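Local coordinates for protein ferritin (Mycoplasma penetrans, PDB 7DIE) that probably takes up, oxidises and stores iron as a 24-subunit ferritin shell, at residues S17-N28 and I74-P83; L40-K51 and L156-L167. All coordinates share one frame; numbering follows the deposited sequence. Where two conformers were deposited one is given.

In the fold
Both contacts pack outlying parts of the ferritin subunit against the first two helices of its four-helix bundle, 10-39 and 43-70, which follow each other in the chain. Interaction 1 lays residues 74-83, part of the long loop from helix 43-70 to helix 91-118, along helix 10-39. Interaction 2 docks the short C-terminal helix 156-164 on the start of helix 43-70. The segments alternate along the chain, 17-28, 40-51, 74-83 and then 156-167. The contacts lie on opposite sides of the chain's centre, with their own centres about 26 Å apart. Both touch the same second subunit, and interaction 2 also meets two further ones, so both lie beside subunit interfaces of the 24-chain assembly.

Interaction 1: S17-N28 and I74-P83; sequences SKHYNVELCAAN and ILKINQISVP
With CG swung away from its carbonyl carbon and back beside the backbone N (chi1 -77°), N21 presents its amide to the loop, while L75, whose CG is anti to its own N (chi1 169°), lays its branches over Y20. Residues 74-83 belong to the long crossover loop of the ferritin four-helix bundle, which joins helix 43-70 to helix 91-118 and here runs along helix 10-39. The N21 amide works like an extra peptide group: ND2 gives a hydrogen to K76 O at 2.8 Å, in the carbonyl plane, and OD1 takes one from N78 N at 2.9 Å, the donor tilted from the plane of the side-chain carbonyl. ND2 also bonds S17 O within the helix, so both ends of the amide are gripped and its rotation is fixed. One turn earlier, K76 N points almost straight at S17 OG, 2.7 Å away. L75 CD2 sits over the centre of the Y20 ring, 3.8 Å from its centroid, a CH-pi contact, while I77 CD1 approaches CE1 of the same ring obliquely. Beyond the Asx turn that N78 OD1 makes with I80 N, the I80 methyl CG2 rests on N21 CB. A second subunit joins in: its H32 and T35 hydrogen-bond the backbone O and N of L75, and its F31 packs on Y20. At the far end P83 CD leans on N28 CB, and N28 ND2 donates to S81 O at 2.8 Å and to a water, which in turn donates to S81 OG.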
# COMPACT_ATOMS: atom_id res chain seq x y z
N SER A 17 31.17 41.84 10.84
CA SER A 17 31.73 41.20 12.02
C SER A 17 31.17 41.81 13.30
O SER A 17 30.83 41.09 14.25
CB SER A 17 33.25 41.33 11.94
OG SER A 17 33.94 40.28 12.54
N LYS A 18 31.05 43.14 13.35
CA LYS A 18 30.47 43.76 14.54
C LYS A 18 29.02 43.36 14.71
O LYS A 18 28.56 43.14 15.84
CB LYS A 18 30.59 45.28 14.45
CG LYS A 18 29.92 45.99 15.63
CD LYS A 18 30.01 47.50 15.54
CE LYS A 18 29.55 48.15 16.84
NZ LYS A 18 29.64 49.63 16.79
N HIS A 19 28.27 43.26 13.62
CA HIS A 19 26.89 42.85 13.80
C HIS A 19 26.79 41.41 14.28
O HIS A 19 25.90 41.07 15.07
CB HIS A 19 26.09 43.03 12.51
CG HIS A 19 24.66 42.69 12.72
ND1 HIS A 19 23.85 43.41 13.57
CD2 HIS A 19 23.93 41.62 12.31
CE1 HIS A 19 22.66 42.84 13.63
NE2 HIS A 19 22.69 41.75 12.88
N TYR A 20 27.70 40.53 13.83
CA TYR A 20 27.75 39.19 14.43
C TYR A 20 27.90 39.28 15.94
O TYR A 20 27.20 38.58 16.70
CB TYR A 20 28.90 38.38 13.81
CG TYR A 20 28.99 36.93 14.32
CD1 TYR A 20 29.52 36.65 15.56
CD2 TYR A 20 28.58 35.87 13.52
CE1 TYR A 20 29.61 35.34 16.03
CE2 TYR A 20 28.68 34.55 13.97
CZ TYR A 20 29.20 34.29 15.23
OH TYR A 20 29.30 32.99 15.72
N ASN A 21 28.82 40.12 16.41
CA ASN A 21 29.01 40.27 17.85
C ASN A 21 27.75 40.80 18.53
O ASN A 21 27.49 40.46 19.68
CB ASN A 21 30.20 41.20 18.15
CG ASN A 21 31.54 40.51 17.96
OD1 ASN A 21 32.09 39.94 18.89
ND2 ASN A 21 32.06 40.55 16.73
N VAL A 22 26.98 41.64 17.84
CA VAL A 22 25.76 42.17 18.45
C VAL A 22 24.69 41.09 18.54
O VAL A 22 23.97 40.98 19.54
CB VAL A 22 25.26 43.40 17.66
CG1 VAL A 22 23.88 43.83 18.16
CG2 VAL A 22 26.27 44.56 17.81
N GLU A 23 24.56 40.25 17.50
CA GLU A 23 23.62 39.12 17.59
C GLU A 23 24.04 38.13 18.67
O GLU A 23 23.20 37.56 19.38
CB GLU A 23 23.50 38.40 16.25
CG GLU A 23 23.06 39.30 15.08
CD GLU A 23 21.54 39.37 14.94
OE1 GLU A 23 20.82 39.04 15.91
OE2 GLU A 23 21.07 39.75 13.84
N LEU A 24 25.35 37.89 18.80
CA LEU A 24 25.85 37.01 19.85
C LEU A 24 25.67 37.65 21.22
O LEU A 24 25.41 36.95 22.21
CB LEU A 24 27.33 36.68 19.60
CG LEU A 24 28.06 35.86 20.67
CD1 LEU A 24 27.33 34.54 20.94
CD2 LEU A 24 29.53 35.61 20.23
N CYS A 25 25.82 38.97 21.31
CA CYS A 25 25.57 39.62 22.59
C CYS A 25 24.13 39.38 23.02
O CYS A 25 23.85 39.05 24.18
CB CYS A 25 25.88 41.12 22.48
SG CYS A 25 25.67 42.02 24.03
N ALA A 26 23.20 39.46 22.06
CA ALA A 26 21.79 39.18 22.33
C ALA A 26 21.60 37.74 22.76
O ALA A 26 20.91 37.47 23.75
CB ALA A 26 20.94 39.49 21.09
N ALA A 27 22.20 36.80 22.03
CA ALA A 27 22.11 35.38 22.41
C ALA A 27 22.62 35.17 23.82
O ALA A 27 21.96 34.53 24.64
CB ALA A 27 22.91 34.51 21.43
N ASN A 28 23.82 35.70 24.11
CA ASN A 28 24.40 35.59 25.44
C ASN A 28 23.49 36.18 26.50
O ASN A 28 23.34 35.60 27.58
CB ASN A 28 25.77 36.30 25.47
CG ASN A 28 26.85 35.47 24.79
OD1 ASN A 28 26.73 34.25 24.71
ND2 ASN A 28 27.92 36.13 24.32
N ILE A 74 37.19 37.78 7.25
CA ILE A 74 37.54 37.20 8.55
C ILE A 74 36.57 37.72 9.62
O ILE A 74 36.40 38.93 9.78
CB ILE A 74 38.99 37.53 8.94
CG1 ILE A 74 39.97 37.00 7.89
CG2 ILE A 74 39.33 37.00 10.34
CD1 ILE A 74 39.84 35.55 7.59
N LEU A 75 35.95 36.79 10.35
CA LEU A 75 35.09 37.14 11.48
C LEU A 75 35.92 37.35 12.74
O LEU A 75 36.69 36.47 13.13
CB LEU A 75 34.06 36.04 11.73
CG LEU A 75 33.25 36.11 13.02
CD1 LEU A 75 32.35 37.34 12.98
CD2 LEU A 75 32.39 34.84 13.16
N LYS A 76 35.75 38.49 13.39
CA LYS A 76 36.46 38.81 14.62
C LYS A 76 35.46 38.90 15.77
O LYS A 76 34.59 39.76 15.76
CB LYS A 76 37.21 40.14 14.46
CG LYS A 76 38.13 40.22 13.23
CD LYS A 76 38.16 41.63 12.63
CE LYS A 76 39.08 41.71 11.41
NZ LYS A 76 39.14 43.09 10.84
N ILE A 77 35.60 38.01 16.75
CA ILE A 77 34.80 38.07 17.97
C ILE A 77 35.55 38.91 18.99
O ILE A 77 36.78 38.78 19.12
CB ILE A 77 34.51 36.67 18.54
CG1 ILE A 77 33.97 35.71 17.47
CG2 ILE A 77 33.59 36.77 19.77
CD1 ILE A 77 32.83 36.22 16.74
N ASN A 78 34.84 39.76 19.72
CA ASN A 78 35.52 40.58 20.72
C ASN A 78 34.54 40.94 21.83
O ASN A 78 33.46 40.34 21.95
CB ASN A 78 36.13 41.82 20.04
CG ASN A 78 35.08 42.68 19.36
OD1 ASN A 78 33.93 42.75 19.81
ND2 ASN A 78 35.48 43.33 18.28
N GLN A 79 34.90 41.95 22.62
CA GLN A 79 34.15 42.30 23.83
C GLN A 79 32.73 42.76 23.53
O GLN A 79 31.90 42.78 24.44
CB GLN A 79 34.89 43.41 24.58
CG GLN A 79 35.96 42.93 25.54
CD GLN A 79 36.98 42.00 24.90
OE1 GLN A 79 37.27 40.92 25.42
NE2 GLN A 79 37.53 42.43 23.76
N ILE A 80 32.44 43.17 22.29
CA ILE A 80 31.08 43.57 21.96
C ILE A 80 30.10 42.44 22.24
O ILE A 80 28.93 42.68 22.57
CB ILE A 80 31.00 44.04 20.49
CG1 ILE A 80 31.87 45.28 20.29
CG2 ILE A 80 29.55 44.37 20.06
CD1 ILE A 80 31.53 46.37 21.26
N SER A 81 30.57 41.20 22.16
CA SER A 81 29.70 40.03 22.30
C SER A 81 29.28 39.75 23.74
O SER A 81 28.42 38.89 23.94
CB SER A 81 30.40 38.79 21.74
OG SER A 81 31.45 38.36 22.62
N VAL A 82 29.88 40.40 24.73
CA VAL A 82 29.64 40.09 26.14
C VAL A 82 28.65 41.12 26.69
O VAL A 82 28.99 42.32 26.73
CB VAL A 82 30.95 40.09 26.95
CG1 VAL A 82 30.67 39.81 28.42
CG2 VAL A 82 31.91 39.06 26.38
N PRO A 83 27.46 40.72 27.11
CA PRO A 83 26.47 41.71 27.56
C PRO A 83 26.82 42.27 28.93
O PRO A 83 27.39 41.59 29.77
CB PRO A 83 25.15 40.93 27.59
CG PRO A 83 25.55 39.53 27.75
CD PRO A 83 26.90 39.36 27.10
O HOH W 1 30.95 35.71 23.67

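Interaction 2: L40-K51 and L156-L167; sequences LGYDNVAAFFVK and LINIENIVGKKL
Helix 43-51 and helix 156-164 run in roughly the same direction, crossing at 37° with their axes 8.3 Å apart at the closest, and the CA atoms come nearest each other at N44 and G164. The E160 carboxylate makes two of the four hydrogen bonds across the contact. Its chain bends at chi2 (-69°) and brings the carboxylate up to the first turn of helix 43-51, where OE1 takes the N44 N-H at 2.7 Å and OE2 the V45 N-H at 3.1 Å, each through its syn lone pair. E160 is buried, and the two N-H groups and the helix start would probably favour its charged form. N44 answers with its side chain: ND2 reaches E160 O at 2.9 Å from above the carbonyl plane, on the face opposite to that used by G164 N. The short helix is the fifth one of the ferritin fold, following the four-helix bundle, and residues of two other subunits pack on it. Next to the carboxylate, Y42 turns one face to L156, whose CD1 lies 4.0 Å from the ring centroid, offset toward the rim, while E160 OE2 stands near the ring plane at its edge. V45 CG2 meets I159 CG2 at a slant. D43, one of the residues seen to bind Fe(3+) in this protein, salt-bridges K38. Further along, L167 splits its two methyls, CD1 against A47 CB at 3.7 Å and CD2 against F48. Past them, the extended K51 chain places NZ 3.1 Å from K166 O, nearly in line with the carbonyl bond.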
# COMPACT_ATOMS: atom_id res chain seq x y z
N LEU A 40 13.25 33.05 38.93
CA LEU A 40 12.13 33.86 39.38
C LEU A 40 10.81 33.12 39.34
O LEU A 40 9.79 33.67 39.78
CB LEU A 40 12.02 35.13 38.53
CG LEU A 40 13.11 36.18 38.73
CD1 LEU A 40 13.03 37.27 37.65
CD2 LEU A 40 13.04 36.79 40.13
N GLY A 41 10.79 31.89 38.83
CA GLY A 41 9.58 31.09 38.80
C GLY A 41 8.88 31.01 37.45
O GLY A 41 7.76 30.48 37.39
N TYR A 42 9.50 31.51 36.38
CA TYR A 42 8.87 31.63 35.07
C TYR A 42 9.49 30.62 34.11
O TYR A 42 10.34 30.95 33.29
CB TYR A 42 9.00 33.06 34.54
CG TYR A 42 8.19 34.05 35.34
CD1 TYR A 42 8.70 34.65 36.50
CD2 TYR A 42 6.89 34.38 34.96
CE1 TYR A 42 7.94 35.55 37.24
CE2 TYR A 42 6.13 35.27 35.69
CZ TYR A 42 6.65 35.85 36.82
OH TYR A 42 5.85 36.73 37.52
N ASP A 43 9.03 29.36 34.21
CA ASP A 43 9.56 28.29 33.35
C ASP A 43 9.33 28.57 31.86
O ASP A 43 10.22 28.29 31.03
CB ASP A 43 8.92 26.96 33.76
CG ASP A 43 9.51 25.77 33.03
OD1 ASP A 43 10.66 25.39 33.35
OD2 ASP A 43 8.83 25.20 32.14
N ASN A 44 8.15 29.08 31.48
CA ASN A 44 7.86 29.30 30.06
C ASN A 44 8.58 30.53 29.52
O ASN A 44 9.04 30.54 28.38
CB ASN A 44 6.36 29.41 29.83
CG ASN A 44 5.67 28.07 29.80
OD1 ASN A 44 6.30 27.04 29.55
ND2 ASN A 44 4.37 28.06 30.08
N VAL A 45 8.65 31.60 30.32
CA VAL A 45 9.47 32.74 29.90
C VAL A 45 10.92 32.30 29.73
O VAL A 45 11.60 32.71 28.79
CB VAL A 45 9.35 33.89 30.92
CG1 VAL A 45 10.23 35.07 30.47
CG2 VAL A 45 7.90 34.34 31.03
N ALA A 46 11.41 31.44 30.63
CA ALA A 46 12.77 30.93 30.49
C ALA A 46 12.94 30.18 29.17
O ALA A 46 13.93 30.36 28.46
CB ALA A 46 13.10 30.02 31.68
N ALA A 47 11.97 29.32 28.83
CA ALA A 47 12.04 28.57 27.57
C ALA A 47 11.97 29.50 26.37
O ALA A 47 12.61 29.25 25.34
CB ALA A 47 10.90 27.55 27.52
N PHE A 48 11.17 30.56 26.47
CA PHE A 48 11.13 31.59 25.44
C PHE A 48 12.52 32.18 25.20
O PHE A 48 12.93 32.37 24.05
CB PHE A 48 10.14 32.67 25.86
CG PHE A 48 10.17 33.90 24.99
CD1 PHE A 48 9.51 33.91 23.77
CD2 PHE A 48 10.82 35.04 25.42
CE1 PHE A 48 9.54 35.05 22.96
CE2 PHE A 48 10.85 36.19 24.61
CZ PHE A 48 10.21 36.19 23.38
N PHE A 49 13.23 32.51 26.27
CA PHE A 49 14.56 33.08 26.07
C PHE A 49 15.52 32.06 25.49
O PHE A 49 16.39 32.41 24.69
CB PHE A 49 15.08 33.66 27.39
CG PHE A 49 14.57 35.03 27.66
CD1 PHE A 49 14.85 36.07 26.77
CD2 PHE A 49 13.78 35.29 28.77
CE1 PHE A 49 14.35 37.35 27.01
CE2 PHE A 49 13.28 36.57 29.02
CZ PHE A 49 13.57 37.60 28.14
N VAL A 50 15.38 30.78 25.87
CA VAL A 50 16.23 29.77 25.24
C VAL A 50 15.95 29.71 23.74
O VAL A 50 16.87 29.59 22.93
CB VAL A 50 16.02 28.40 25.91
CG1 VAL A 50 16.74 27.33 25.10
CG2 VAL A 50 16.56 28.41 27.33
N LYS A 51 14.67 29.78 23.37
CA LYS A 51 14.32 29.77 21.95
C LYS A 51 14.91 30.97 21.23
O LYS A 51 15.46 30.84 20.13
CB LYS A 51 12.81 29.74 21.79
CG LYS A 51 12.33 29.78 20.33
CD LYS A 51 10.82 30.01 20.25
CE LYS A 51 10.39 30.41 18.83
NZ LYS A 51 8.90 30.47 18.67
N LEU A 156 1.44 35.65 37.79
CA LEU A 156 2.49 34.80 37.22
C LEU A 156 1.90 33.73 36.33
O LEU A 156 2.50 33.35 35.31
CB LEU A 156 3.32 34.16 38.34
CG LEU A 156 4.39 33.12 38.00
CD1 LEU A 156 5.51 33.14 39.03
CD2 LEU A 156 3.79 31.70 37.93
N ILE A 157 0.74 33.19 36.71
CA ILE A 157 0.14 32.13 35.91
C ILE A 157 -0.35 32.68 34.57
O ILE A 157 -0.16 32.04 33.53
CB ILE A 157 -0.98 31.44 36.71
CG1 ILE A 157 -0.37 30.70 37.92
CG2 ILE A 157 -1.72 30.44 35.84
CD1 ILE A 157 -1.42 29.99 38.77
N ASN A 158 -0.91 33.86 34.55
CA ASN A 158 -1.34 34.46 33.31
C ASN A 158 -0.14 34.61 32.36
O ASN A 158 -0.21 34.25 31.23
CB ASN A 158 -1.90 35.86 33.55
CG ASN A 158 -3.15 35.89 34.39
OD1 ASN A 158 -3.98 35.01 34.36
ND2 ASN A 158 -3.30 36.95 35.09
N ILE A 159 0.94 35.16 32.87
CA ILE A 159 2.14 35.37 32.06
C ILE A 159 2.64 34.05 31.51
O ILE A 159 2.93 33.91 30.31
CB ILE A 159 3.22 36.09 32.89
CG1 ILE A 159 2.80 37.53 33.18
CG2 ILE A 159 4.60 36.01 32.21
CD1 ILE A 159 3.65 38.17 34.28
N GLU A 160 2.78 33.06 32.40
CA GLU A 160 3.28 31.75 32.00
C GLU A 160 2.37 31.10 30.95
O GLU A 160 2.86 30.50 29.98
CB GLU A 160 3.39 30.85 33.24
CG GLU A 160 4.66 31.13 34.04
CD GLU A 160 5.89 30.68 33.28
OE1 GLU A 160 6.16 29.46 33.23
OE2 GLU A 160 6.59 31.53 32.70
N ASN A 161 1.09 31.20 31.14
CA ASN A 161 0.17 30.64 30.20
C ASN A 161 0.27 31.23 28.81
O ASN A 161 0.32 30.52 27.87
CB ASN A 161 -1.27 30.77 30.69
CG ASN A 161 -1.64 29.73 31.70
OD1 ASN A 161 -2.59 29.88 32.39
ND2 ASN A 161 -0.92 28.69 31.76
N ILE A 162 0.29 32.54 28.70
CA ILE A 162 0.28 33.14 27.36
C ILE A 162 1.66 33.00 26.70
O ILE A 162 1.76 32.78 25.49
CB ILE A 162 -0.20 34.60 27.41
CG1 ILE A 162 -0.48 35.11 25.98
CG2 ILE A 162 0.79 35.52 28.10
CD1 ILE A 162 -1.52 36.20 25.92
N VAL A 163 2.73 33.10 27.48
CA VAL A 163 4.06 32.92 26.90
C VAL A 163 4.24 31.48 26.44
O VAL A 163 4.90 31.23 25.42
CB VAL A 163 5.15 33.34 27.91
CG1 VAL A 163 6.55 32.97 27.37
CG2 VAL A 163 5.05 34.85 28.17
N GLY A 164 3.63 30.52 27.15
CA GLY A 164 3.70 29.13 26.72
C GLY A 164 3.15 28.92 25.33
O GLY A 164 3.57 28.01 24.62
N LYS A 165 2.22 29.77 24.90
CA LYS A 165 1.63 29.64 23.57
C LYS A 165 2.55 30.14 22.46
O LYS A 165 2.22 29.95 21.29
CB LYS A 165 0.27 30.35 23.56
CG LYS A 165 -0.73 29.56 24.39
CD LYS A 165 -1.96 30.34 24.82
CE LYS A 165 -3.09 29.37 25.19
NZ LYS A 165 -3.91 29.81 26.35
N LYS A 166 3.68 30.75 22.79
CA LYS A 166 4.68 31.14 21.80
C LYS A 166 5.78 30.11 21.64
O LYS A 166 6.70 30.32 20.85
CB LYS A 166 5.29 32.50 22.16
CG LYS A 166 4.27 33.58 22.47
CD LYS A 166 4.94 34.93 22.69
CE LYS A 166 4.88 35.80 21.44
NZ LYS A 166 6.15 36.56 21.28
N LEU A 167 5.72 29.00 22.38
CA LEU A 167 6.72 27.96 22.27
C LEU A 167 6.23 26.83 21.36
O LEU A 167 5.03 26.71 21.09
CB LEU A 167 7.05 27.43 23.66
CG LEU A 167 7.38 28.49 24.71
CD1 LEU A 167 7.53 27.83 26.08
CD2 LEU A 167 8.63 29.24 24.33